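Local coordinates for putative major capsid protein (Cafeteriavirus-dependent mavirus, PDB 6G44) that probably builds the icosahedral shell of this virophage as its major capsid protein, a double jelly-roll subunit that assembles into trimers, at residues V77-E82 with E239-I244; D246-V251 with A255-D260. All blocks are in the same frame, centred on the assembly; numbering follows the deposited sequence.

Contact 1: V77-E82 with E239-I244; sequences VSFTAE and ENMIGI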
ATOM      1  N   VAL C  77     -20.064 -17.795 -10.299  1.00 11.77           N
ATOM      2  CA  VAL C  77     -20.691 -17.826 -11.629  1.00 12.78           C
ATOM      3  C   VAL C  77     -19.699 -18.309 -12.633  1.00 13.51           C
ATOM      4  O   VAL C  77     -18.501 -17.999 -12.545  1.00 12.83           O
ATOM      5  CB  VAL C  77     -21.294 -16.494 -12.070  1.00 13.63           C
ATOM      6  CG1 VAL C  77     -22.426 -16.064 -11.149  1.00 14.68           C
ATOM      7  CG2 VAL C  77     -20.230 -15.420 -12.231  1.00 14.14           C
ATOM      8  N   SER C  78     -20.178 -19.093 -13.596  1.00 13.44           N
ATOM      9  CA  SER C  78     -19.378 -19.493 -14.720  1.00 13.93           C
ATOM     10  C   SER C  78     -20.207 -19.359 -15.981  1.00 13.86           C
ATOM     11  O   SER C  78     -21.415 -19.581 -15.952  1.00 13.81           O
ATOM     12  CB  SER C  78     -18.824 -20.900 -14.559  1.00 16.14           C
ATOM     13  OG  SER C  78     -19.841 -21.844 -14.541  1.00 18.24           O
ATOM     14  N   PHE C  79     -19.566 -18.941 -17.058  1.00 13.04           N
ATOM     15  CA  PHE C  79     -20.266 -18.792 -18.325  1.00 13.54           C
ATOM     16  C   PHE C  79     -19.267 -18.643 -19.436  1.00 13.73           C
ATOM     17  O   PHE C  79     -18.064 -18.439 -19.199  1.00 13.29           O
ATOM     18  CB  PHE C  79     -21.178 -17.569 -18.283  1.00 13.92           C
ATOM     19  CG  PHE C  79     -20.450 -16.279 -17.939  1.00 13.70           C
ATOM     20  CD1 PHE C  79     -19.861 -15.505 -18.934  1.00 14.69           C
ATOM     21  CD2 PHE C  79     -20.313 -15.882 -16.610  1.00 13.91           C
ATOM     22  CE1 PHE C  79     -19.179 -14.331 -18.612  1.00 14.12           C
ATOM     23  CE2 PHE C  79     -19.628 -14.714 -16.279  1.00 14.08           C
ATOM     24  CZ  PHE C  79     -19.065 -13.952 -17.287  1.00 14.32           C
ATOM     25  N   THR C  80     -19.773 -18.712 -20.663  1.00 13.72           N
ATOM     26  CA  THR C  80     -19.006 -18.419 -21.852  1.00 13.50           C
ATOM     27  C   THR C  80     -19.580 -17.160 -22.485  1.00 13.66           C
ATOM     28  O   THR C  80     -20.790 -17.044 -22.627  1.00 13.82           O
ATOM     29  CB  THR C  80     -19.052 -19.593 -22.860  1.00 14.26           C
ATOM     30  OG1 THR C  80     -18.484 -20.760 -22.258  1.00 14.92           O
ATOM     31  CG2 THR C  80     -18.310 -19.256 -24.138  1.00 14.47           C
ATOM     32  N   ALA C  81     -18.726 -16.191 -22.804  1.00 13.01           N
ATOM     33  CA  ALA C  81     -19.095 -14.990 -23.544  1.00 13.39           C
ATOM     34  C   ALA C  81     -18.543 -15.075 -24.946  1.00 14.35           C
ATOM     35  O   ALA C  81     -17.346 -15.319 -25.127  1.00 13.99           O
ATOM     36  CB  ALA C  81     -18.546 -13.754 -22.854  1.00 13.41           C
ATOM     37  N   GLU C  82     -19.416 -14.849 -25.937  1.00 14.09           N
ATOM     38  CA  GLU C  82     -18.990 -14.721 -27.325  1.00 14.88           C
ATOM     39  C   GLU C  82     -19.087 -13.266 -27.727  1.00 14.02           C
ATOM     40  O   GLU C  82     -20.154 -12.682 -27.648  1.00 13.97           O
ATOM     41  CB  GLU C  82     -19.859 -15.570 -28.266  1.00 16.14           C
ATOM     42  CG  GLU C  82     -19.368 -15.493 -29.711  1.00 18.08           C
ATOM     43  CD  GLU C  82     -20.100 -16.419 -30.674  1.00 20.72           C
ATOM     44  OE1 GLU C  82     -19.620 -16.545 -31.813  1.00 25.56           O
ATOM     45  OE2 GLU C  82     -21.140 -16.989 -30.319  1.00 22.57           O
ATOM     46  N   GLU C 239     -23.788  -6.328 -20.721  1.00 14.27           N
ATOM     47  CA  GLU C 239     -23.613  -4.943 -20.273  1.00 15.29           C
ATOM     48  C   GLU C 239     -23.294  -4.829 -18.782  1.00 14.22           C
ATOM     49  O   GLU C 239     -22.742  -3.838 -18.344  1.00 14.70           O
ATOM     50  CB  GLU C 239     -24.875  -4.120 -20.595  1.00 18.24           C
ATOM     51  CG  GLU C 239     -24.738  -2.648 -20.315  1.00 21.90           C
ATOM     52  CD  GLU C 239     -25.745  -1.779 -21.039  1.00 26.13           C
ATOM     53  OE1 GLU C 239     -26.732  -2.318 -21.598  1.00 30.01           O
ATOM     54  OE2 GLU C 239     -25.550  -0.537 -21.019  1.00 28.97           O
ATOM     55  N   ASN C 240     -23.709  -5.802 -17.989  1.00 12.95           N
ATOM     56  CA  ASN C 240     -23.380  -5.805 -16.575  1.00 12.89           C
ATOM     57  C   ASN C 240     -22.020  -6.373 -16.249  1.00 12.97           C
ATOM     58  O   ASN C 240     -21.401  -5.922 -15.279  1.00 14.12           O
ATOM     59  CB  ASN C 240     -24.489  -6.471 -15.781  1.00 13.03           C
ATOM     60  CG  ASN C 240     -25.731  -5.609 -15.731  1.00 13.65           C
ATOM     61  OD1 ASN C 240     -25.657  -4.388 -15.855  1.00 14.83           O
ATOM     62  ND2 ASN C 240     -26.881  -6.237 -15.537  1.00 13.64           N
ATOM     63  N   MET C 241     -21.527  -7.293 -17.045  1.00 11.95           N
ATOM     64  CA  MET C 241     -20.313  -8.072 -16.716  1.00 12.45           C
ATOM     65  C   MET C 241     -19.085  -7.769 -17.555  1.00 12.00           C
ATOM     66  O   MET C 241     -17.997  -7.825 -17.031  1.00 12.32           O
ATOM     67  CB  MET C 241     -20.584  -9.582 -16.811  1.00 12.39           C
ATOM     68  CG  MET C 241     -21.675 -10.053 -15.889  1.00 12.97           C
ATOM     69  SD  MET C 241     -21.770 -11.837 -15.764  1.00 14.23           S
ATOM     70  CE  MET C 241     -22.142 -12.278 -17.445  1.00 13.19           C
ATOM     71  N   ILE C 242     -19.236  -7.572 -18.867  1.00 11.38           N
ATOM     72  CA  ILE C 242     -18.153  -7.609 -19.813  1.00 11.73           C
ATOM     73  C   ILE C 242     -17.603  -6.221 -20.115  1.00 11.47           C
ATOM     74  O   ILE C 242     -18.332  -5.291 -20.406  1.00 11.72           O
ATOM     75  CB  ILE C 242     -18.630  -8.298 -21.130  1.00 12.64           C
ATOM     76  CG1 ILE C 242     -19.180  -9.706 -20.818  1.00 13.01           C
ATOM     77  CG2 ILE C 242     -17.527  -8.334 -22.185  1.00 13.01           C
ATOM     78  CD1 ILE C 242     -18.142 -10.715 -20.348  1.00 14.01           C
ATOM     79  N   GLY C 243     -16.288  -6.109 -20.002  1.00 10.77           N
ATOM     80  CA  GLY C 243     -15.565  -4.924 -20.424  1.00 11.52           C
ATOM     81  C   GLY C 243     -14.696  -5.106 -21.640  1.00 10.75           C
ATOM     82  O   GLY C 243     -13.980  -6.107 -21.761  1.00 11.03           O
ATOM     83  N   ILE C 244     -14.772  -4.127 -22.559  1.00 11.58           N
ATOM     84  CA  ILE C 244     -13.996  -4.120 -23.802  1.00 11.71           C
ATOM     85  C   ILE C 244     -13.382  -2.739 -23.933  1.00 11.27           C
ATOM     86  O   ILE C 244     -14.091  -1.743 -23.886  1.00 11.74           O
ATOM     87  CB  ILE C 244     -14.862  -4.458 -25.054  1.00 12.49           C
ATOM     88  CG1 ILE C 244     -15.560  -5.815 -24.866  1.00 12.86           C
ATOM     89  CG2 ILE C 244     -13.971  -4.472 -26.276  1.00 12.68           C
ATOM     90  CD1 ILE C 244     -16.595  -6.147 -25.924  1.00 13.21           C
TER
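The ring of Phe-79 and the thioether of Met-241 make the central meeting here, a worked example of how a methionine from a short helix packs on an aromatic ring of a neighbouring sheet. The two side chains approach from opposite directions. Met-241 bends at its last torsion (chi3 -62°), which turns the methyl CE over one face of the ring, 3.5 Å above the plane and shifted toward the rim. CE lies 3.7 Å from the ring centroid, a CH-pi contact, with CZ of Phe-79 as its nearest ring atom. The sulfur takes a different station: SD sits 4.3 Å from the same centroid but obliquely, 40° off the ring normal, in a Met-aromatic contact. With its CG between the backbone N and the carbonyl carbon (chi1 56°), Phe-79 points its ring at the helix end.

Plain apolar packing, with Ile-242 at its centre, makes up the rest. Ile-242 slides past Phe-79 in the opposite sense and sets CD1 at the ring's edge, near its plane, 4.1 Å from CE1 of Phe-79. The same methyl reaches CB of Ala-81 at 4.0 Å, so one carbon bridges two alternate residues of the strand. All four residues are buried, and dispersion carries the contact.

The carbonyl of Asn-240, close to the end of the helix, accepts from NE of Arg-105. Segment 77-82 belongs to strand 74-84, which runs between strands 195-205 and 258-273 in one antiparallel sheet; the ring of Phe-200, in strand 195-205, meets that of Phe-79. Against this sheet lie helix 238-241 and the short strand 242-244 that follows it directly, itself paired with strand 96-98, where Ile-242 also touches Leu-98.

Contact 2: D246-V251 with A255-D260; sequences DDVKLV and ADFEVD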
ATOM      1  N   ASP C 246     -11.892   0.662 -25.290  1.00 12.39           N
ATOM      2  CA  ASP C 246     -12.443   1.575 -26.285  1.00 14.10           C
ATOM      3  C   ASP C 246     -11.614   1.701 -27.538  1.00 14.87           C
ATOM      4  O   ASP C 246     -12.099   2.332 -28.478  1.00 17.85           O
ATOM      5  CB  ASP C 246     -12.716   2.923 -25.610  1.00 14.49           C
ATOM      6  CG  ASP C 246     -13.735   2.782 -24.504  1.00 15.36           C
ATOM      7  OD1 ASP C 246     -14.949   2.630 -24.843  1.00 17.63           O
ATOM      8  OD2 ASP C 246     -13.355   2.698 -23.305  1.00 13.54           O
ATOM      9  N   ASP C 247     -10.408   1.124 -27.580  1.00 14.21           N
ATOM     10  CA  ASP C 247      -9.594   1.107 -28.790  1.00 14.48           C
ATOM     11  C   ASP C 247      -9.570  -0.230 -29.526  1.00 14.84           C
ATOM     12  O   ASP C 247      -8.808  -0.365 -30.492  1.00 17.23           O
ATOM     13  CB  ASP C 247      -8.190   1.687 -28.567  1.00 14.77           C
ATOM     14  CG  ASP C 247      -7.299   0.892 -27.611  1.00 16.07           C
ATOM     15  OD1 ASP C 247      -7.793   0.021 -26.848  1.00 15.02           O
ATOM     16  OD2 ASP C 247      -6.063   1.193 -27.628  1.00 16.88           O
ATOM     17  N   VAL C 248     -10.438  -1.170 -29.154  1.00 14.03           N
ATOM     18  CA  VAL C 248     -10.666  -2.352 -29.998  1.00 14.21           C
ATOM     19  C   VAL C 248     -11.410  -1.873 -31.242  1.00 14.64           C
ATOM     20  O   VAL C 248     -12.381  -1.143 -31.145  1.00 16.14           O
ATOM     21  CB  VAL C 248     -11.493  -3.443 -29.286  1.00 13.57           C
ATOM     22  CG1 VAL C 248     -11.764  -4.644 -30.206  1.00 13.71           C
ATOM     23  CG2 VAL C 248     -10.761  -3.924 -28.029  1.00 13.78           C
ATOM     24  N   LYS C 249     -10.941  -2.307 -32.402  1.00 16.67           N
ATOM     25  CA  LYS C 249     -11.541  -1.876 -33.665  1.00 17.85           C
ATOM     26  C   LYS C 249     -12.703  -2.798 -34.062  1.00 17.68           C
ATOM     27  O   LYS C 249     -12.689  -4.016 -33.795  1.00 17.10           O
ATOM     28  CB  LYS C 249     -10.492  -1.853 -34.755  1.00 20.55           C
ATOM     29  CG  LYS C 249      -9.361  -0.862 -34.514  1.00 23.48           C
ATOM     30  CD  LYS C 249      -8.333  -0.885 -35.638  1.00 27.93           C
ATOM     31  CE  LYS C 249      -7.313   0.234 -35.471  1.00 31.31           C
ATOM     32  NZ  LYS C 249      -6.129   0.063 -36.361  1.00 35.54           N
ATOM     33  N   LEU C 250     -13.692  -2.188 -34.718  1.00 18.21           N
ATOM     34  CA  LEU C 250     -14.925  -2.841 -35.118  1.00 19.49           C
ATOM     35  C   LEU C 250     -14.899  -3.210 -36.604  1.00 21.13           C
ATOM     36  O   LEU C 250     -14.291  -2.511 -37.419  1.00 21.42           O
ATOM     37  CB  LEU C 250     -16.113  -1.903 -34.881  1.00 20.34           C
ATOM     38  CG  LEU C 250     -16.538  -1.616 -33.427  1.00 21.58           C
ATOM     39  CD1 LEU C 250     -17.205  -0.249 -33.286  1.00 23.15           C
ATOM     40  CD2 LEU C 250     -17.486  -2.692 -32.935  1.00 21.59           C
ATOM     41  N   VAL C 251     -15.587  -4.294 -36.940  1.00 20.83           N
ATOM     42  CA  VAL C 251     -15.881  -4.679 -38.334  0.50 21.13           C
ATOM     43  C   VAL C 251     -16.577  -3.498 -39.011  1.00 22.43           C
ATOM     44  O   VAL C 251     -17.357  -2.775 -38.361  1.00 21.14           O
ATOM     45  CB  VAL C 251     -16.796  -5.938 -38.379  0.50 20.15           C
ATOM     46  CG1 VAL C 251     -17.359  -6.199 -39.775  0.50 19.26           C
ATOM     47  CG2 VAL C 251     -16.034  -7.176 -37.939  0.50 19.35           C
ATOM     48  N   ALA C 255     -21.567  -0.559 -35.182  1.00 29.82           N
ATOM     49  CA  ALA C 255     -21.344   0.555 -34.255  1.00 31.01           C
ATOM     50  C   ALA C 255     -20.889   0.115 -32.860  1.00 28.78           C
ATOM     51  O   ALA C 255     -20.295   0.916 -32.132  1.00 31.30           O
ATOM     52  CB  ALA C 255     -22.594   1.401 -34.142  1.00 32.76           C
ATOM     53  N   ASP C 256     -21.170  -1.132 -32.480  1.00 27.18           N
ATOM     54  CA  ASP C 256     -20.735  -1.673 -31.170  1.00 24.04           C
ATOM     55  C   ASP C 256     -20.562  -3.184 -31.315  1.00 21.32           C
ATOM     56  O   ASP C 256     -20.981  -3.810 -32.292  1.00 21.11           O
ATOM     57  CB  ASP C 256     -21.752  -1.326 -30.040  1.00 25.35           C
ATOM     58  CG  ASP C 256     -21.115  -1.231 -28.592  1.00 25.69           C
ATOM     59  OD1 ASP C 256     -19.900  -1.554 -28.383  1.00 21.66           O
ATOM     60  OD2 ASP C 256     -21.884  -0.840 -27.648  1.00 24.37           O
ATOM     61  N   PHE C 257     -19.933  -3.774 -30.315  1.00 18.69           N
ATOM     62  CA  PHE C 257     -19.777  -5.211 -30.247  1.00 17.50           C
ATOM     63  C   PHE C 257     -21.101  -5.842 -29.898  1.00 17.95           C
ATOM     64  O   PHE C 257     -21.931  -5.214 -29.283  1.00 18.19           O
ATOM     65  CB  PHE C 257     -18.689  -5.552 -29.219  1.00 16.58           C
ATOM     66  CG  PHE C 257     -17.395  -4.882 -29.533  1.00 16.21           C
ATOM     67  CD1 PHE C 257     -16.563  -5.391 -30.533  1.00 16.57           C
ATOM     68  CD2 PHE C 257     -17.037  -3.682 -28.919  1.00 17.12           C
ATOM     69  CE1 PHE C 257     -15.393  -4.748 -30.878  1.00 17.31           C
ATOM     70  CE2 PHE C 257     -15.866  -3.024 -29.287  1.00 16.54           C
ATOM     71  CZ  PHE C 257     -15.053  -3.560 -30.260  1.00 16.94           C
ATOM     72  N   GLU C 258     -21.288  -7.080 -30.333  1.00 17.33           N
ATOM     73  CA  GLU C 258     -22.456  -7.875 -29.961  1.00 19.28           C
ATOM     74  C   GLU C 258     -21.926  -9.022 -29.134  1.00 17.11           C
ATOM     75  O   GLU C 258     -21.031  -9.731 -29.574  1.00 17.41           O
ATOM     76  CB  GLU C 258     -23.121  -8.404 -31.230  1.00 22.37           C
ATOM     77  CG  GLU C 258     -24.323  -9.305 -31.009  1.00 26.68           C
ATOM     78  CD  GLU C 258     -24.927  -9.846 -32.302  1.00 31.93           C
ATOM     79  OE1 GLU C 258     -24.675  -9.296 -33.393  1.00 39.00           O
ATOM     80  OE2 GLU C 258     -25.666 -10.845 -32.215  1.00 37.25           O
ATOM     81  N   VAL C 259     -22.458  -9.178 -27.923  1.00 15.66           N
ATOM     82  CA  VAL C 259     -21.938 -10.164 -26.976  1.00 15.17           C
ATOM     83  C   VAL C 259     -23.087 -11.019 -26.512  1.00 14.49           C
ATOM     84  O   VAL C 259     -24.176 -10.499 -26.221  1.00 15.20           O
ATOM     85  CB  VAL C 259     -21.255  -9.469 -25.776  1.00 15.42           C
ATOM     86  CG1 VAL C 259     -20.706 -10.504 -24.814  1.00 15.61           C
ATOM     87  CG2 VAL C 259     -20.161  -8.528 -26.271  1.00 16.10           C
ATOM     88  N   ASP C 260     -22.860 -12.329 -26.465  1.00 15.53           N
ATOM     89  CA  ASP C 260     -23.846 -13.325 -26.014  0.50 15.77           C
ATOM     90  C   ASP C 260     -23.283 -14.159 -24.870  1.00 15.35           C
ATOM     91  O   ASP C 260     -22.156 -14.597 -24.990  1.00 15.18           O
ATOM     92  CB  ASP C 260     -24.162 -14.276 -27.173  0.50 16.28           C
ATOM     93  CG  ASP C 260     -24.883 -13.586 -28.316  0.50 17.90           C
ATOM     94  OD1 ASP C 260     -25.812 -12.809 -28.042  0.50 18.80           O
ATOM     95  OD2 ASP C 260     -24.528 -13.839 -29.477  0.50 20.98           O
TER
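Phe-257 reaches across to Val-248 and Leu-250, and its side chain can be followed outward from CB. The first torsion (chi1 -56°) sets CG beside the backbone N and sends the ring toward the loop. CG and CD1 already lie under the methyl CD2 of Leu-250, which stands 3.5 Å above the ring plane, over its centre, and 13° off the normal: a CH-pi contact. CD2 and CE2, on the ring's far side, lie under the same methyl at longer range. CE1 is the ring atom nearest to it, at 3.6 Å, and also meets CG1 of Val-248 and, near the ring plane, the carbonyl O of Lys-249. At the tip, CZ touches CG1 of Val-248 at 3.5 Å, an oblique approach. Leu-250's other methyl, CD1, rests 3.5 Å from the carbonyl O of Ala-255.

One residue earlier, OD1 of Asp-256 accepts a weak bond from the backbone N of Phe-257, while its OD2 is held by the backbone N of Lys-347. The contact folds the loop after strand 242-244 back onto the residues leading into strand 258-273. Strand 74-84 adjoins that strand, and Lys-249 and Val-251 make backbone hydrogen bonds to Leu-87 and Asn-85, respectively.

Overall arrangement
The two contacts lie in series along the chain, their centres about 14 Å apart, and show the same kind of apolar packing at two levels of burial. Contact 1 is buried and joins residues far apart in sequence; contact 2 is at the surface and closes a short local connection. Each rests on a phenylalanine face topped by a methyl group, but the first takes it from a methionine and adds sulfur, whereas the second takes it from a leucine and has backbone carbonyls and acidic residues close by. Both reach the same sheet through neighbouring strands 74-84 and 258-273, where Glu-82 N probably bonds to Asp-260 O. Ile-244 packing on Phe-257 joins them directly.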